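Local coordinates for protein translation initiation factor eIF2B subunit epsilon (Schizosaccharomyces pombe, PDB 5B04) that serves in the eIF2B complex, which catalyses the exchange of GDP for GTP on the gamma subunit of initiation factor eIF2, at residues I[25-30]-I[271-276]; I[49-54]-I[127-132]. One frame throughout, in Å; residues are numbered along the deposited sequence.

In the fold
Both interactions lie in the nucleotidyltransferase-like domain, with centres about 9 Å apart, and both use the two-stranded antiparallel sheet in which strand 130-132 pairs with strand 271-273. Along the chain, 25-30 comes first, then 49-54 and 127-132, and last 271-276, so that interaction 1 brackets interaction 2. The two touch directly: Ser26 OG is probably hydrogen-bonded to Ser127 OG, and Arg273 NH1 to Ser127 O. Helix 50-61 starts within interaction 2. The small sheet joins 130-132 to a strand some 140 residues later, and interaction 1 brings the loop after strand 19-23 to residues about 240 positions on, just ahead of helix 277-288.

Interaction 1: residues I[25-30]-I[271-276]; sequences DSYNYR and AARVRS. With PO4 (phosphate ion), chain S.
Tyr27 lies with one ring face against Arg275, whose CB sits 3.6 Å from the ring centroid, almost on the normal, a CH-pi contact centred on the ring. The phenol is held at its far end as well: Arg273 NH1 donates to Tyr27 OH over 2.8 Å in an almost straight bond (177°), with the oxygen in the guanidinium plane. The same nitrogen also bonds Ser127 O, so it joins three parts of the chain. A phenylalanine in place of Tyr27 would probably leave Arg273 NH1 without the hydroxyl as acceptor and the ring's outer end without that tether. Residues 27-30 form a type II turn in the loop after strand 19-23, which probably corresponds to the nucleotide-binding loop of related sugar nucleotidyltransferases. Beyond the ring the contact loosens toward the exposed Arg30, whose guanidinium has Ser276 CB over one face, 4.0 Å from Arg30 CZ. The Arg30 and Arg275 side chains lie side by side, pointing the same way, their guanidinium planes 40° apart. Extended from CG to NE (chi2 168°), Arg275 reaches from the Tyr27 ring to a phosphate ion, probably from the crystallisation liquor, whose O2 Arg275 NH1 bonds at 2.9 Å. Arg275 NE forms a salt bridge with Glu173.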
loop_
_atom_site.group_PDB
_atom_site.type_symbol
_atom_site.label_atom_id
_atom_site.label_comp_id
_atom_site.label_asym_id
_atom_site.label_seq_id
_atom_site.Cartn_x
_atom_site.Cartn_y
_atom_site.Cartn_z
ATOM N N ASP I 25 -5.910 64.794 -10.288
ATOM C CA ASP I 25 -5.443 65.907 -11.062
ATOM C C ASP I 25 -4.055 66.272 -10.660
ATOM O O ASP I 25 -3.523 67.247 -11.143
ATOM C CB ASP I 25 -6.327 67.110 -10.811
ATOM C CG ASP I 25 -6.061 68.225 -11.771
ATOM O OD1 ASP I 25 -6.673 68.232 -12.844
ATOM O OD2 ASP I 25 -5.247 69.104 -11.459
ATOM N N SER I 26 -3.467 65.514 -9.757
ATOM C CA SER I 26 -2.158 65.858 -9.274
ATOM C C SER I 26 -1.130 65.767 -10.357
ATOM O O SER I 26 -0.284 66.631 -10.479
ATOM C CB SER I 26 -1.774 64.966 -8.123
ATOM O OG SER I 26 -2.105 65.594 -6.915
ATOM N N TYR I 27 -1.191 64.715 -11.148
ATOM C CA TYR I 27 -0.147 64.488 -12.125
ATOM C C TYR I 27 -0.564 64.679 -13.551
ATOM O O TYR I 27 0.196 64.444 -14.454
ATOM C CB TYR I 27 0.487 63.136 -11.900
ATOM C CG TYR I 27 1.032 63.040 -10.522
ATOM C CD1 TYR I 27 2.264 63.545 -10.218
ATOM C CD2 TYR I 27 0.296 62.497 -9.520
ATOM C CE1 TYR I 27 2.756 63.488 -8.945
ATOM C CE2 TYR I 27 0.783 62.426 -8.249
ATOM C CZ TYR I 27 2.009 62.929 -7.972
ATOM O OH TYR I 27 2.488 62.850 -6.705
ATOM N N ASN I 28 -1.765 65.172 -13.764
ATOM C CA ASN I 28 -2.217 65.474 -15.096
ATOM C C ASN I 28 -1.117 66.378 -15.546
ATOM O O ASN I 28 -0.424 66.902 -14.707
ATOM C CB ASN I 28 -3.607 66.066 -15.014
ATOM C CG ASN I 28 -4.481 65.653 -16.159
ATOM O OD1 ASN I 28 -4.001 65.145 -17.168
ATOM N ND2 ASN I 28 -5.769 65.869 -16.017
ATOM N N TYR I 29 -0.969 66.514 -16.851
ATOM C CA TYR I 29 0.090 67.240 -17.559
ATOM C C TYR I 29 1.447 66.570 -17.512
ATOM O O TYR I 29 2.438 67.116 -17.954
ATOM C CB TYR I 29 0.424 68.578 -16.829
ATOM C CG TYR I 29 1.696 68.574 -15.972
ATOM C CD1 TYR I 29 1.718 67.995 -14.713
ATOM C CD2 TYR I 29 2.879 69.088 -16.467
ATOM C CE1 TYR I 29 2.870 67.965 -13.962
ATOM C CE2 TYR I 29 4.037 69.059 -15.720
ATOM C CZ TYR I 29 4.024 68.494 -14.471
ATOM O OH TYR I 29 5.178 68.465 -13.733
ATOM N N ARG I 30 1.472 65.365 -16.991
ATOM C CA ARG I 30 2.696 64.614 -16.965
ATOM C C ARG I 30 2.416 63.658 -18.087
ATOM O O ARG I 30 3.318 63.081 -18.661
ATOM C CB ARG I 30 2.921 63.827 -15.697
ATOM C CG ARG I 30 4.309 63.245 -15.614
ATOM C CD ARG I 30 5.191 64.008 -14.657
ATOM N NE ARG I 30 6.505 63.402 -14.616
ATOM C CZ ARG I 30 7.131 63.069 -13.502
ATOM N NH1 ARG I 30 6.555 63.281 -12.340
ATOM N NH2 ARG I 30 8.330 62.519 -13.551
ATOM N N ALA I 271 2.195 48.116 -2.982
ATOM C CA ALA I 271 1.586 49.440 -3.022
ATOM C C ALA I 271 2.393 50.319 -3.952
ATOM O O ALA I 271 3.592 50.236 -3.954
ATOM C CB ALA I 271 1.502 50.102 -1.681
ATOM N N ALA I 272 1.736 51.182 -4.713
ATOM C CA ALA I 272 2.397 52.072 -5.633
ATOM C C ALA I 272 1.448 53.120 -6.111
ATOM O O ALA I 272 0.266 52.951 -6.023
ATOM C CB ALA I 272 2.941 51.306 -6.800
ATOM N N ARG I 273 1.977 54.193 -6.661
ATOM C CA ARG I 273 1.174 55.279 -7.214
ATOM C C ARG I 273 1.448 55.494 -8.697
ATOM O O ARG I 273 2.597 55.471 -9.137
ATOM C CB ARG I 273 1.431 56.582 -6.454
ATOM C CG ARG I 273 0.842 56.612 -5.058
ATOM C CD ARG I 273 0.931 58.000 -4.446
ATOM N NE ARG I 273 2.293 58.524 -4.485
ATOM C CZ ARG I 273 2.627 59.687 -5.032
ATOM N NH1 ARG I 273 1.695 60.453 -5.578
ATOM N NH2 ARG I 273 3.891 60.089 -5.027
ATOM N N VAL I 274 0.382 55.705 -9.462
ATOM C CA VAL I 274 0.507 56.031 -10.876
ATOM C C VAL I 274 0.682 57.537 -11.030
ATOM O O VAL I 274 -0.292 58.274 -11.191
ATOM C CB VAL I 274 -0.717 55.566 -11.679
ATOM C CG1 VAL I 274 -0.431 55.648 -13.171
ATOM C CG2 VAL I 274 -1.096 54.148 -11.287
ATOM N N ARG I 275 1.929 57.987 -10.975
ATOM C CA ARG I 275 2.231 59.413 -10.948
ATOM C C ARG I 275 2.988 59.872 -12.190
ATOM O O ARG I 275 3.318 61.051 -12.322
ATOM C CB ARG I 275 3.038 59.748 -9.695
ATOM C CG ARG I 275 4.233 58.837 -9.494
ATOM C CD ARG I 275 5.174 59.369 -8.434
ATOM N NE ARG I 275 6.511 58.802 -8.581
ATOM C CZ ARG I 275 7.406 59.229 -9.466
ATOM N NH1 ARG I 275 7.109 60.230 -10.283
ATOM N NH2 ARG I 275 8.599 58.658 -9.532
ATOM N N SER I 276 3.267 58.939 -13.094
ATOM C CA SER I 276 3.974 59.257 -14.330
ATOM C C SER I 276 3.753 58.178 -15.384
ATOM O O SER I 276 3.067 57.186 -15.138
ATOM C CB SER I 276 5.471 59.430 -14.065
ATOM O OG SER I 276 6.062 58.214 -13.643
HETATM P P PO4 S . 10.356 60.382 -12.108
HETATM O O1 PO4 S . 9.367 59.312 -12.505
HETATM O O2 PO4 S . 9.854 61.104 -10.879
HETATM O O3 PO4 S . 10.510 61.370 -13.240
HETATM O O4 PO4 S . 11.694 59.747 -11.810
#

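Interaction 2: residues I[49-54]-I[127-132]; sequences PLIEYT and SGDVVS
Tyr53 and Val131, with CA atoms 5.3 Å apart, and Thr54 and Val130, at 5.0 Å, bring the first turn of helix 50-61 against strand 130-132. The short axes approach to 6.7 Å and run at 53° to each other. Gly128, between strands 123-127 and 130-132, has a positive phi, and at its backbone angles a side chain would collide with the carbonyl oxygen of Ser127. On the helix side the link centres on Thr54. Its OG1 stands beside its own backbone N (chi1 -58°), from where it reaches both neighbours on the other segment: it donates to Asp129 OD1 over 2.8 Å, meeting the anti lone pair of that oxygen, and accepts the backbone N-H of Val130 at 3.0 Å. Asp129 comes in across the helix start, its CB near Leu50 CG and its OD1 3.4 Å from Ile51 CA. Further along, Val131 CG1 lies over one face of the Tyr53 ring, 3.9 Å from the centroid but displaced toward the CG end; the hydroxyl end of the ring leads away from the strand. Asp129 belongs to the Gly-Asp pair that follows strand 123-127; in catalytic GT-A nucleotidyltransferases, an aspartate at the corresponding place usually helps hold the metal. Here Asp129 OD2 forms a salt bridge with Arg40. With each carboxylate oxygen matched to a different donor, and the threonine hydroxyl both giving and receiving a bond, the rotation of both buried groups is probably fixed.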
loop_
_atom_site.group_PDB
_atom_site.type_symbol
_atom_site.label_atom_id
_atom_site.label_comp_id
_atom_site.label_asym_id
_atom_site.label_seq_id
_atom_site.Cartn_x
_atom_site.Cartn_y
_atom_site.Cartn_z
ATOM N N PRO I 49 -10.400 51.945 -15.323
ATOM C CA PRO I 49 -10.130 53.320 -14.887
ATOM C C PRO I 49 -9.184 53.399 -13.692
ATOM O O PRO I 49 -9.283 52.601 -12.759
ATOM C CB PRO I 49 -11.518 53.844 -14.520
ATOM C CG PRO I 49 -12.428 53.095 -15.422
ATOM C CD PRO I 49 -11.842 51.714 -15.524
ATOM N N LEU I 50 -8.279 54.370 -13.734
ATOM C CA LEU I 50 -7.214 54.494 -12.748
ATOM C C LEU I 50 -7.736 54.791 -11.345
ATOM O O LEU I 50 -7.086 54.466 -10.353
ATOM C CB LEU I 50 -6.238 55.590 -13.178
ATOM C CG LEU I 50 -4.790 55.449 -12.717
ATOM C CD1 LEU I 50 -4.233 54.109 -13.157
ATOM C CD2 LEU I 50 -3.956 56.585 -13.275
ATOM N N ILE I 51 -8.912 55.405 -11.267
ATOM C CA ILE I 51 -9.475 55.811 -9.984
ATOM C C ILE I 51 -10.121 54.629 -9.260
ATOM O O ILE I 51 -10.205 54.616 -8.031
ATOM C CB ILE I 51 -10.510 56.951 -10.163
ATOM C CG1 ILE I 51 -10.927 57.528 -8.807
ATOM C CG2 ILE I 51 -11.722 56.473 -10.956
ATOM C CD1 ILE I 51 -11.635 58.859 -8.905
ATOM N N GLU I 52 -10.558 53.631 -10.025
ATOM C CA GLU I 52 -11.208 52.455 -9.457
ATOM C C GLU I 52 -10.283 51.713 -8.496
ATOM O O GLU I 52 -10.733 51.162 -7.492
ATOM C CB GLU I 52 -11.677 51.512 -10.568
ATOM C CG GLU I 52 -12.912 51.994 -11.313
ATOM C CD GLU I 52 -14.182 51.845 -10.495
ATOM O OE1 GLU I 52 -14.162 51.098 -9.494
ATOM O OE2 GLU I 52 -15.200 52.475 -10.854
ATOM N N TYR I 53 -8.993 51.707 -8.810
ATOM C CA TYR I 53 -7.996 51.100 -7.938
ATOM C C TYR I 53 -7.915 51.831 -6.607
ATOM O O TYR I 53 -7.879 51.209 -5.545
ATOM C CB TYR I 53 -6.623 51.096 -8.609
ATOM C CG TYR I 53 -6.478 50.095 -9.731
ATOM C CD1 TYR I 53 -6.301 48.745 -9.461
ATOM C CD2 TYR I 53 -6.501 50.501 -11.059
ATOM C CE1 TYR I 53 -6.160 47.825 -10.481
ATOM C CE2 TYR I 53 -6.360 49.587 -12.087
ATOM C CZ TYR I 53 -6.190 48.251 -11.791
ATOM O OH TYR I 53 -6.049 47.334 -12.806
ATOM N N THR I 54 -7.880 53.159 -6.677
ATOM C CA THR I 54 -7.813 53.999 -5.488
ATOM C C THR I 54 -9.018 53.760 -4.585
ATOM O O THR I 54 -8.880 53.643 -3.369
ATOM C CB THR I 54 -7.742 55.493 -5.858
ATOM O OG1 THR I 54 -6.593 55.728 -6.682
ATOM C CG2 THR I 54 -7.644 56.351 -4.606
ATOM N N SER I 127 -2.131 61.663 -2.968
ATOM C CA SER I 127 -1.984 62.515 -4.142
ATOM C C SER I 127 -1.825 61.668 -5.403
ATOM O O SER I 127 -0.856 60.919 -5.542
ATOM C CB SER I 127 -0.790 63.457 -3.980
ATOM O OG SER I 127 -0.768 64.435 -5.004
ATOM N N GLY I 128 -2.780 61.791 -6.318
ATOM C CA GLY I 128 -2.789 60.990 -7.529
ATOM C C GLY I 128 -3.715 59.797 -7.390
ATOM O O GLY I 128 -4.798 59.907 -6.815
ATOM N N ASP I 129 -3.291 58.655 -7.918
ATOM C CA ASP I 129 -4.054 57.419 -7.776
ATOM C C ASP I 129 -3.158 56.273 -7.328
ATOM O O ASP I 129 -2.057 56.090 -7.850
ATOM C CB ASP I 129 -4.754 57.057 -9.088
ATOM C CG ASP I 129 -5.985 57.905 -9.344
ATOM O OD1 ASP I 129 -6.999 57.709 -8.642
ATOM O OD2 ASP I 129 -5.941 58.763 -10.250
ATOM N N VAL I 130 -3.634 55.501 -6.358
ATOM C CA VAL I 130 -2.858 54.387 -5.831
ATOM C C VAL I 130 -3.384 53.040 -6.310
ATOM O O VAL I 130 -4.571 52.880 -6.601
ATOM C CB VAL I 130 -2.838 54.383 -4.288
ATOM C CG1 VAL I 130 -2.315 55.701 -3.761
ATOM C CG2 VAL I 130 -4.226 54.110 -3.737
ATOM N N VAL I 131 -2.473 52.079 -6.402
ATOM C CA VAL I 131 -2.826 50.690 -6.641
ATOM C C VAL I 131 -2.265 49.862 -5.490
ATOM O O VAL I 131 -1.050 49.773 -5.310
ATOM C CB VAL I 131 -2.285 50.180 -7.993
ATOM C CG1 VAL I 131 -3.137 50.696 -9.135
ATOM C CG2 VAL I 131 -0.841 50.608 -8.185
ATOM N N SER I 132 -3.148 49.276 -4.690
ATOM C CA SER I 132 -2.689 48.558 -3.510
ATOM C C SER I 132 -3.716 47.583 -2.953
ATOM O O SER I 132 -4.912 47.870 -2.921
ATOM C CB SER I 132 -2.288 49.551 -2.418
ATOM O OG SER I 132 -1.737 48.879 -1.301
#